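Local coordinates for protein putative phosphomannomutase (PDB 1TUO) that is probably a magnesium-dependent phosphosugar mutase of the phosphohexose mutase family, shifting a phosphate between positions of a sugar, at residues E26-F29 with A30-H33; L60-A63 with F64-L68; L91-A94 with V95-K99; P340-P344 with E345-I349. One frame throughout, in Å; residues are numbered along the deposited sequence.

All four contacts are local turns that follow one another along the chain, so none nests in or crosses another. After strand 19-22, interaction 1 turns the loop at 26-29 into helix 29-45. Interaction 2 lies at the start of helix 61-75 and packs against interaction 1, F29 on F64 and L32 on L68. Interaction 3 spans the C-terminal end of helix 88-97 in the same domain, without touching interaction 2, its nearest atoms about 9 Å away. Far along the chain, interaction 4 closes the turn between strand 337-339 and helix 348-362 in domain III. It touches interaction 3 through S92 with E345 and F93 with L343, joining the two domains.

Interaction 1 (E26-F29 with A30-H33); sequences EFTF and ATLH
The H33 ring meets the carbonyl of F29 obliquely, CD2 coming to 3.1 Å from F29 O, while H33 ND1 is hydrogen-bonded to ND1 of H71. The two phenylalanine rings look to the next helix: that of F29 stacks on F64, and that of F27 meets the same F64 edge-to-face. F29 O, beside the imidazole, also accepts the backbone N of H33 at 2.9 Å, an ordinary bond of the first helical turn. This is the N-terminal end of helix 29-45 in alpha/beta/alpha domain I, and T28 is its N-cap. With chi1 at 62°, T28 OG1 sits between its own backbone N and carbonyl carbon, turned toward the first-turn amide of T31. There it accepts T31 N at 3.1 Å, with an N-H...O angle of 159°. The main chain of the cap works too, T28 O accepting L32 N at 2.8 Å. T31 OG1 lies 3.2 Å from E26 O and 3.5 Å from T28 OG1, one proton facing two possible acceptors. L32 CB rests 3.4 Å from T28 O, and the rest of that side chain runs on to A67 and L68 of helix 61-75.

Interaction 2 (L60-A63 with F64-L68); sequences LADA and FARAL
R66 folds its guanidinium back over the preceding turn, so that one face of the group covers D62 O and A63 CA, both offset toward its rim. The bend is at chi3 (-63°); it brings NH2 to 3.5 Å from A63 CA and NH1 to 3.6 Å from D62 CB. D62 and R66 run side by side in the same direction. Their charged groups stand 75° apart, with D62 OD2 at the guanidinium edge, and the salt bridge from OD2 to R66 NH1 is long at 3.7 Å. The other oxygen, D62 OD1, turns back to the main chain and takes A63 N at 2.7 Å in a bent bond, from above the carboxylate plane. Were D62 cut back to an alanine, the A63 amide would probably lose its side-chain acceptor and R66 its carboxylate mate, the guanidinium then freer to swing. Round the helix, F64 sits on L60: CD1 lies 3.1 Å from L60 O and CE1 3.7 Å from L60 CB. L60 O meanwhile receives F64 N at 2.8 Å, the donor almost in line with the carbonyl. The F64 ring also packs on L106 of strand 102-106, while A61 and A65 face H55. This is the N-terminal turn of helix 61-75, with L60 at the N-cap position, the helix of the beta-alpha-beta unit between parallel strands 50-55 and 78-82.

Interaction 3 (L91-A94 with V95-K99); sequences LSFA and VRHLK
H97 CB sits over one face of the F93 ring, 3.9 Å from its centroid and 23° off the normal, close enough for a CH-pi contact; it also lies 3.3 Å from F93 O. Next, CG is 3.5 Å from F93 CZ, and CD2 keeps the same distance from that carbon. ND1 is already 4.2 Å from F93 CZ, and CE1 and NE2 at the tip lie beyond the phenyl rim, leaving the planes 28° apart with little overlap. Both side chains have CG anti to the backbone N, which lays them side by side, one helical turn apart. The turn itself is held by H97 N to F93 O at 2.8 Å. F93 packs on A159 and A163 of helix 157-165, and H97 on A159 as well. Just beyond, L98 N binds A94 O at 2.9 Å, and K99, with positive phi, closes helix 88-97 in a Schellman motif, its N returning to R96 O. On the inner side L91 and V95 face V52 of strand 50-55. Since F93 meets chiefly the CB, CG and CD2 of H97, the pair rests mainly on dispersion and on the CH-pi contact of CB.

Interaction 4 (P340-P344 with E345-I349); sequences PEHLP and ERDGI
An inverse gamma turn centred on P344 and a His-carboxylate bond from H342 to D347 shape the loop leading into helix 348-362 of alpha/beta/alpha domain III. In the turn, E345 N reaches back to L343 O at 2.7 Å, a weak bond. A water lies 2.7 Å from L343 O and 2.8 Å from E345 O, between the two carbonyls. A second link is made by side chains. With CG anti to the backbone N (chi1 172°), H342 sends its ring across to D347, the two side chains crossing at about a right angle. NE2 donates to D347 OD1 at 2.8 Å with an N-H...O angle of 148°, arriving on the anti side and somewhat out of the carboxylate plane; ring and carboxylate are turned 41° from each other. L343 CG lies over the centre of one face of the H342 ring. The same D347 OD1 also bonds Y160 OH. D347 is the N-cap of helix 348-362: its OD2 accepts L350 N and, weakly, I349 N at 2.8 Å, so one carboxylate joins the loop, helix 157-165 and the new helix end. A phenylalanine in place of H342 would probably leave D347 OD1 with one hydrogen-bond partner fewer and the carboxylate less firmly fixed at the helix start. The end of E345 leads away from 340-344 to domain I, where its OE1 is hydrogen-bonded to S92 OG and salt-bridged to K121 NZ, while its OE2 accepts R346 N at 3.0 Å on the anti lone pair.

Interaction 1 (E26-F29 with A30-H33)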
loop_
_atom_site.group_PDB
_atom_site.type_symbol
_atom_site.label_atom_id
_atom_site.label_comp_id
_atom_site.label_asym_id
_atom_site.label_seq_id
_atom_site.Cartn_x
_atom_site.Cartn_y
_atom_site.Cartn_z
ATOM N N GLU A 26 -20.046 -1.873 13.785
ATOM C CA GLU A 26 -19.584 -0.515 14.062
ATOM C C GLU A 26 -19.691 0.341 12.796
ATOM O O GLU A 26 -19.914 1.549 12.875
ATOM C CB GLU A 26 -18.128 -0.517 14.542
ATOM C CG GLU A 26 -17.874 -1.409 15.743
ATOM C CD GLU A 26 -17.229 -2.716 15.350
ATOM O OE1 GLU A 26 -17.407 -3.145 14.192
ATOM O OE2 GLU A 26 -16.547 -3.321 16.203
ATOM N N PHE A 27 -19.530 -0.282 11.631
ATOM C CA PHE A 27 -19.603 0.464 10.378
ATOM C C PHE A 27 -20.998 0.357 9.777
ATOM O O PHE A 27 -21.290 -0.563 9.012
ATOM C CB PHE A 27 -18.571 -0.049 9.373
ATOM C CG PHE A 27 -18.228 0.957 8.308
ATOM C CD1 PHE A 27 -17.252 1.919 8.539
ATOM C CD2 PHE A 27 -18.925 0.986 7.110
ATOM C CE1 PHE A 27 -16.982 2.905 7.581
ATOM C CE2 PHE A 27 -18.664 1.965 6.149
ATOM C CZ PHE A 27 -17.691 2.924 6.389
ATOM N N THR A 28 -21.855 1.307 10.138
ATOM C CA THR A 28 -23.229 1.339 9.657
ATOM C C THR A 28 -23.482 2.632 8.891
ATOM O O THR A 28 -22.651 3.550 8.904
ATOM C CB THR A 28 -24.219 1.303 10.836
ATOM O OG1 THR A 28 -24.024 2.476 11.642
ATOM C CG2 THR A 28 -23.986 0.061 11.694
ATOM N N PHE A 29 -24.626 2.719 8.224
ATOM C CA PHE A 29 -24.933 3.948 7.504
ATOM C C PHE A 29 -25.078 5.083 8.516
ATOM O O PHE A 29 -24.745 6.235 8.227
ATOM C CB PHE A 29 -26.202 3.794 6.670
ATOM C CG PHE A 29 -25.980 3.053 5.386
ATOM C CD1 PHE A 29 -26.123 1.671 5.322
ATOM C CD2 PHE A 29 -25.558 3.738 4.245
ATOM C CE1 PHE A 29 -25.847 0.978 4.141
ATOM C CE2 PHE A 29 -25.278 3.056 3.062
ATOM C CZ PHE A 29 -25.421 1.675 3.008
ATOM N N ALA A 30 -25.564 4.750 9.707
ATOM C CA ALA A 30 -25.720 5.750 10.762
ATOM C C ALA A 30 -24.350 6.317 11.139
ATOM O O ALA A 30 -24.197 7.533 11.298
ATOM C CB ALA A 30 -26.378 5.123 11.983
ATOM N N THR A 31 -23.358 5.440 11.287
ATOM C CA THR A 31 -22.024 5.915 11.640
ATOM C C THR A 31 -21.362 6.674 10.486
ATOM O O THR A 31 -20.596 7.612 10.672
ATOM C CB THR A 31 -21.175 4.699 12.003
ATOM O OG1 THR A 31 -21.541 4.245 13.309
ATOM C CG2 THR A 31 -19.691 5.079 11.999
ATOM N N LEU A 32 -21.645 6.191 9.261
ATOM C CA LEU A 32 -21.134 6.855 8.067
ATOM C C LEU A 32 -21.619 8.312 7.980
ATOM O O LEU A 32 -20.881 9.221 7.637
ATOM C CB LEU A 32 -21.614 6.059 6.849
ATOM C CG LEU A 32 -21.022 6.548 5.526
ATOM C CD1 LEU A 32 -21.786 7.743 4.947
ATOM C CD2 LEU A 32 -19.559 6.983 5.637
ATOM N N HIS A 33 -22.922 8.514 8.272
ATOM C CA HIS A 33 -23.468 9.870 8.215
ATOM C C HIS A 33 -22.913 10.763 9.332
ATOM O O HIS A 33 -22.744 11.966 9.182
ATOM C CB HIS A 33 -24.993 9.777 8.329
ATOM C CG HIS A 33 -25.589 9.516 6.968
ATOM N ND1 HIS A 33 -25.484 10.384 5.936
ATOM C CD2 HIS A 33 -26.270 8.373 6.516
ATOM C CE1 HIS A 33 -26.081 9.785 4.890
ATOM N NE2 HIS A 33 -26.563 8.580 5.205
#

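Interaction 2 (L60-A63 with F64-L68)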
loop_
_atom_site.group_PDB
_atom_site.type_symbol
_atom_site.label_atom_id
_atom_site.label_comp_id
_atom_site.label_asym_id
_atom_site.label_seq_id
_atom_site.Cartn_x
_atom_site.Cartn_y
_atom_site.Cartn_z
ATOM N N LEU A 60 -21.301 -3.292 -0.272
ATOM C CA LEU A 60 -21.937 -2.008 0.015
ATOM C C LEU A 60 -20.994 -0.806 -0.019
ATOM O O LEU A 60 -21.417 0.311 0.276
ATOM C CB LEU A 60 -22.647 -2.038 1.374
ATOM C CG LEU A 60 -23.985 -2.780 1.446
ATOM C CD1 LEU A 60 -24.426 -2.866 2.898
ATOM C CD2 LEU A 60 -25.032 -2.057 0.602
ATOM N N ALA A 61 -19.732 -1.011 -0.390
ATOM C CA ALA A 61 -18.805 0.126 -0.430
ATOM C C ALA A 61 -19.352 1.194 -1.371
ATOM O O ALA A 61 -19.232 2.402 -1.112
ATOM C CB ALA A 61 -17.422 -0.328 -0.893
ATOM N N ASP A 62 -19.954 0.745 -2.469
ATOM C CA ASP A 62 -20.538 1.660 -3.437
ATOM C C ASP A 62 -21.685 2.448 -2.809
ATOM O O ASP A 62 -21.773 3.670 -2.965
ATOM C CB ASP A 62 -21.004 0.893 -4.694
ATOM C CG ASP A 62 -21.977 -0.254 -4.395
ATOM O OD1 ASP A 62 -22.164 -0.655 -3.225
ATOM O OD2 ASP A 62 -22.554 -0.777 -5.374
ATOM N N ALA A 63 -22.555 1.756 -2.077
ATOM C CA ALA A 63 -23.681 2.426 -1.429
ATOM C C ALA A 63 -23.215 3.418 -0.360
ATOM O O ALA A 63 -23.776 4.512 -0.229
ATOM C CB ALA A 63 -24.624 1.391 -0.810
ATOM N N PHE A 64 -22.193 3.040 0.404
ATOM C CA PHE A 64 -21.664 3.926 1.437
ATOM C C PHE A 64 -21.048 5.160 0.785
ATOM O O PHE A 64 -21.181 6.274 1.292
ATOM C CB PHE A 64 -20.607 3.204 2.281
ATOM C CG PHE A 64 -21.182 2.236 3.297
ATOM C CD1 PHE A 64 -20.871 0.886 3.245
ATOM C CD2 PHE A 64 -21.997 2.692 4.327
ATOM C CE1 PHE A 64 -21.361 -0.002 4.213
ATOM C CE2 PHE A 64 -22.489 1.814 5.293
ATOM C CZ PHE A 64 -22.167 0.467 5.234
ATOM N N ALA A 65 -20.371 4.957 -0.342
ATOM C CA ALA A 65 -19.742 6.070 -1.051
ATOM C C ALA A 65 -20.784 7.044 -1.606
ATOM O O ALA A 65 -20.588 8.260 -1.580
ATOM C CB ALA A 65 -18.860 5.542 -2.184
ATOM N N ARG A 66 -21.885 6.514 -2.123
ATOM C CA ARG A 66 -22.936 7.367 -2.659
ATOM C C ARG A 66 -23.560 8.168 -1.516
ATOM O O ARG A 66 -23.865 9.351 -1.668
ATOM C CB ARG A 66 -24.011 6.524 -3.358
ATOM C CG ARG A 66 -23.554 5.874 -4.662
ATOM C CD ARG A 66 -24.743 5.359 -5.474
ATOM N NE ARG A 66 -25.487 4.315 -4.775
ATOM C CZ ARG A 66 -25.169 3.024 -4.791
ATOM N NH1 ARG A 66 -24.115 2.602 -5.475
ATOM N NH2 ARG A 66 -25.908 2.151 -4.119
ATOM N N ALA A 67 -23.728 7.518 -0.368
ATOM C CA ALA A 67 -24.319 8.164 0.802
ATOM C C ALA A 67 -23.417 9.292 1.300
ATOM O O ALA A 67 -23.887 10.384 1.624
ATOM C CB ALA A 67 -24.535 7.139 1.912
ATOM N N LEU A 68 -22.118 9.021 1.361
ATOM C CA LEU A 68 -21.165 10.032 1.813
ATOM C C LEU A 68 -21.128 11.207 0.834
ATOM O O LEU A 68 -21.097 12.372 1.245
ATOM C CB LEU A 68 -19.764 9.418 1.953
ATOM C CG LEU A 68 -18.608 10.381 2.247
ATOM C CD1 LEU A 68 -18.856 11.116 3.558
ATOM C CD2 LEU A 68 -17.292 9.598 2.302
#

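Interaction 3 (L91-A94 with V95-K99)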
loop_
_atom_site.group_PDB
_atom_site.type_symbol
_atom_site.label_atom_id
_atom_site.label_comp_id
_atom_site.label_asym_id
_atom_site.label_seq_id
_atom_site.Cartn_x
_atom_site.Cartn_y
_atom_site.Cartn_z
ATOM N N LEU A 91 -7.933 7.306 -6.546
ATOM C CA LEU A 91 -8.676 8.306 -5.790
ATOM C C LEU A 91 -7.720 9.414 -5.348
ATOM O O LEU A 91 -8.021 10.602 -5.487
ATOM C CB LEU A 91 -9.366 7.655 -4.584
ATOM C CG LEU A 91 -10.219 8.503 -3.625
ATOM C CD1 LEU A 91 -9.320 9.219 -2.631
ATOM C CD2 LEU A 91 -11.081 9.486 -4.407
ATOM N N SER A 92 -6.553 9.035 -4.841
ATOM C CA SER A 92 -5.583 10.035 -4.400
ATOM C C SER A 92 -5.128 10.887 -5.582
ATOM O O SER A 92 -4.955 12.101 -5.463
ATOM C CB SER A 92 -4.385 9.361 -3.729
ATOM O OG SER A 92 -4.779 8.738 -2.511
ATOM N N PHE A 93 -4.951 10.254 -6.733
ATOM C CA PHE A 93 -4.548 10.990 -7.924
ATOM C C PHE A 93 -5.643 11.984 -8.309
ATOM O O PHE A 93 -5.364 13.140 -8.637
ATOM C CB PHE A 93 -4.324 10.031 -9.094
ATOM C CG PHE A 93 -4.412 10.700 -10.440
ATOM C CD1 PHE A 93 -3.372 11.502 -10.905
ATOM C CD2 PHE A 93 -5.559 10.571 -11.213
ATOM C CE1 PHE A 93 -3.484 12.169 -12.132
ATOM C CE2 PHE A 93 -5.681 11.230 -12.434
ATOM C CZ PHE A 93 -4.636 12.032 -12.892
ATOM N N ALA A 94 -6.892 11.524 -8.274
ATOM C CA ALA A 94 -8.028 12.361 -8.638
ATOM C C ALA A 94 -8.098 13.612 -7.770
ATOM O O ALA A 94 -8.407 14.702 -8.250
ATOM C CB ALA A 94 -9.318 11.561 -8.519
ATOM N N VAL A 95 -7.811 13.457 -6.486
ATOM C CA VAL A 95 -7.842 14.599 -5.584
ATOM C C VAL A 95 -6.883 15.690 -6.055
ATOM O O VAL A 95 -7.242 16.864 -6.114
ATOM C CB VAL A 95 -7.460 14.184 -4.152
ATOM C CG1 VAL A 95 -7.207 15.420 -3.299
ATOM C CG2 VAL A 95 -8.584 13.347 -3.545
ATOM N N ARG A 96 -5.662 15.297 -6.392
ATOM C CA ARG A 96 -4.659 16.262 -6.824
ATOM C C ARG A 96 -4.960 16.777 -8.232
ATOM O O ARG A 96 -4.861 17.980 -8.505
ATOM C CB ARG A 96 -3.275 15.611 -6.778
ATOM C CG ARG A 96 -2.123 16.523 -7.163
ATOM C CD ARG A 96 -0.818 15.741 -7.198
ATOM N NE ARG A 96 0.258 16.473 -7.860
ATOM C CZ ARG A 96 1.369 15.931 -7.328
ATOM N NH1 ARG A 96 1.552 14.900 -6.521
ATOM N NH2 ARG A 96 2.387 16.412 -8.045
ATOM N N HIS A 97 -5.348 15.867 -9.118
ATOM C CA HIS A 97 -5.647 16.223 -10.502
ATOM C C HIS A 97 -6.804 17.213 -10.626
ATOM O O HIS A 97 -6.767 18.124 -11.460
ATOM C CB HIS A 97 -5.958 14.959 -11.305
ATOM C CG HIS A 97 -6.086 15.190 -12.779
ATOM N ND1 HIS A 97 -7.300 15.200 -13.432
ATOM C CD2 HIS A 97 -5.147 15.415 -13.729
ATOM C CE1 HIS A 97 -7.103 15.415 -14.720
ATOM N NE2 HIS A 97 -5.805 15.549 -14.927
ATOM N N LEU A 98 -7.827 17.037 -9.798
ATOM C CA LEU A 98 -8.991 17.918 -9.828
ATOM C C LEU A 98 -8.857 19.130 -8.909
ATOM O O LEU A 98 -9.793 19.928 -8.778
ATOM C CB LEU A 98 -10.251 17.128 -9.461
ATOM C CG LEU A 98 -10.640 16.014 -10.436
ATOM C CD1 LEU A 98 -11.881 15.303 -9.928
ATOM C CD2 LEU A 98 -10.902 16.609 -11.822
ATOM N N LYS A 99 -7.693 19.260 -8.278
ATOM C CA LYS A 99 -7.403 20.359 -7.361
ATOM C C LYS A 99 -8.457 20.451 -6.263
ATOM O O LYS A 99 -8.932 21.537 -5.914
ATOM C CB LYS A 99 -7.309 21.681 -8.137
ATOM C CG LYS A 99 -6.408 21.576 -9.362
ATOM C CD LYS A 99 -5.880 22.931 -9.818
ATOM C CE LYS A 99 -4.888 23.500 -8.815
ATOM N NZ LYS A 99 -3.479 23.320 -9.273
#

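Interaction 4 (P340-P344 with E345-I349)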
loop_
_atom_site.group_PDB
_atom_site.type_symbol
_atom_site.label_atom_id
_atom_site.label_comp_id
_atom_site.label_asym_id
_atom_site.label_seq_id
_atom_site.Cartn_x
_atom_site.Cartn_y
_atom_site.Cartn_z
ATOM N N PRO A 340 7.625 9.650 -4.714
ATOM C CA PRO A 340 7.501 11.103 -4.552
ATOM C C PRO A 340 7.117 11.947 -5.768
ATOM O O PRO A 340 6.238 12.805 -5.671
ATOM C CB PRO A 340 8.853 11.507 -3.945
ATOM C CG PRO A 340 9.780 10.396 -4.355
ATOM C CD PRO A 340 8.925 9.179 -4.201
ATOM N N GLU A 341 7.757 11.715 -6.909
ATOM C CA GLU A 341 7.445 12.500 -8.099
ATOM C C GLU A 341 6.072 12.183 -8.687
ATOM O O GLU A 341 5.611 12.861 -9.606
ATOM C CB GLU A 341 8.543 12.317 -9.156
ATOM C CG GLU A 341 9.292 10.992 -9.086
ATOM C CD GLU A 341 8.739 9.620 -9.398
ATOM O OE1 GLU A 341 7.962 9.835 -10.317
ATOM O OE2 GLU A 341 9.062 8.489 -9.043
ATOM N N HIS A 342 5.418 11.166 -8.129
ATOM C CA HIS A 342 4.094 10.726 -8.568
ATOM C C HIS A 342 3.016 11.242 -7.606
ATOM O O HIS A 342 2.300 12.197 -7.908
ATOM C CB HIS A 342 4.083 9.189 -8.633
ATOM C CG HIS A 342 2.736 8.582 -8.891
ATOM N ND1 HIS A 342 1.935 8.951 -9.950
ATOM C CD2 HIS A 342 2.073 7.588 -8.249
ATOM C CE1 HIS A 342 0.839 8.213 -9.951
ATOM N NE2 HIS A 342 0.898 7.377 -8.927
ATOM N N LEU A 343 2.909 10.596 -6.451
ATOM C CA LEU A 343 1.932 10.962 -5.427
ATOM C C LEU A 343 2.502 10.560 -4.071
ATOM O O LEU A 343 3.226 9.570 -3.973
ATOM C CB LEU A 343 0.616 10.196 -5.619
ATOM C CG LEU A 343 -0.400 10.520 -6.719
ATOM C CD1 LEU A 343 -1.458 9.423 -6.740
ATOM C CD2 LEU A 343 -1.044 11.871 -6.467
ATOM N N PRO A 344 2.202 11.335 -3.018
ATOM C CA PRO A 344 2.695 11.015 -1.675
ATOM C C PRO A 344 1.710 9.989 -1.142
ATOM O O PRO A 344 1.032 10.217 -0.136
ATOM C CB PRO A 344 2.598 12.350 -0.951
ATOM C CG PRO A 344 1.376 12.966 -1.573
ATOM C CD PRO A 344 1.572 12.669 -3.045
ATOM N N GLU A 345 1.640 8.859 -1.842
ATOM C CA GLU A 345 0.705 7.786 -1.525
ATOM C C GLU A 345 1.248 6.424 -1.969
ATOM O O GLU A 345 2.123 6.348 -2.830
ATOM C CB GLU A 345 -0.618 8.079 -2.252
ATOM C CG GLU A 345 -1.677 6.995 -2.156
ATOM C CD GLU A 345 -2.299 6.923 -0.782
ATOM O OE1 GLU A 345 -3.281 7.653 -0.535
ATOM O OE2 GLU A 345 -1.793 6.146 0.053
ATOM N N ARG A 346 0.736 5.350 -1.374
ATOM C CA ARG A 346 1.152 4.005 -1.758
ATOM C C ARG A 346 0.418 3.677 -3.052
ATOM O O ARG A 346 -0.804 3.814 -3.121
ATOM C CB ARG A 346 0.763 3.004 -0.668
ATOM C CG ARG A 346 1.550 3.188 0.616
ATOM C CD ARG A 346 1.020 2.330 1.756
ATOM N NE ARG A 346 -0.255 2.827 2.270
ATOM C CZ ARG A 346 -0.662 2.663 3.524
ATOM N NH1 ARG A 346 0.106 2.016 4.390
ATOM N NH2 ARG A 346 -1.832 3.151 3.916
ATOM N N ASP A 347 1.149 3.255 -4.081
ATOM C CA ASP A 347 0.515 2.926 -5.356
ATOM C C ASP A 347 0.990 1.569 -5.864
ATOM O O ASP A 347 2.108 1.435 -6.366
ATOM C CB ASP A 347 0.812 4.023 -6.391
ATOM C CG ASP A 347 0.029 3.841 -7.680
ATOM O OD1 ASP A 347 -0.242 4.858 -8.358
ATOM O OD2 ASP A 347 -0.308 2.686 -8.026
ATOM N N GLY A 348 0.127 0.565 -5.723
ATOM C CA GLY A 348 0.469 -0.777 -6.150
ATOM C C GLY A 348 0.468 -0.965 -7.655
ATOM O O GLY A 348 1.094 -1.891 -8.175
ATOM N N ILE A 349 -0.247 -0.093 -8.355
ATOM C CA ILE A 349 -0.310 -0.170 -9.806
ATOM C C ILE A 349 1.022 0.326 -10.371
ATOM O O ILE A 349 1.634 -0.330 -11.223
ATOM C CB ILE A 349 -1.471 0.684 -10.351
ATOM C CG1 ILE A 349 -2.797 0.189 -9.754
ATOM C CG2 ILE A 349 -1.498 0.619 -11.879
ATOM C CD1 ILE A 349 -3.089 -1.290 -9.996
HETATM O O HOH W 1 3.392 7.175 -5.138
#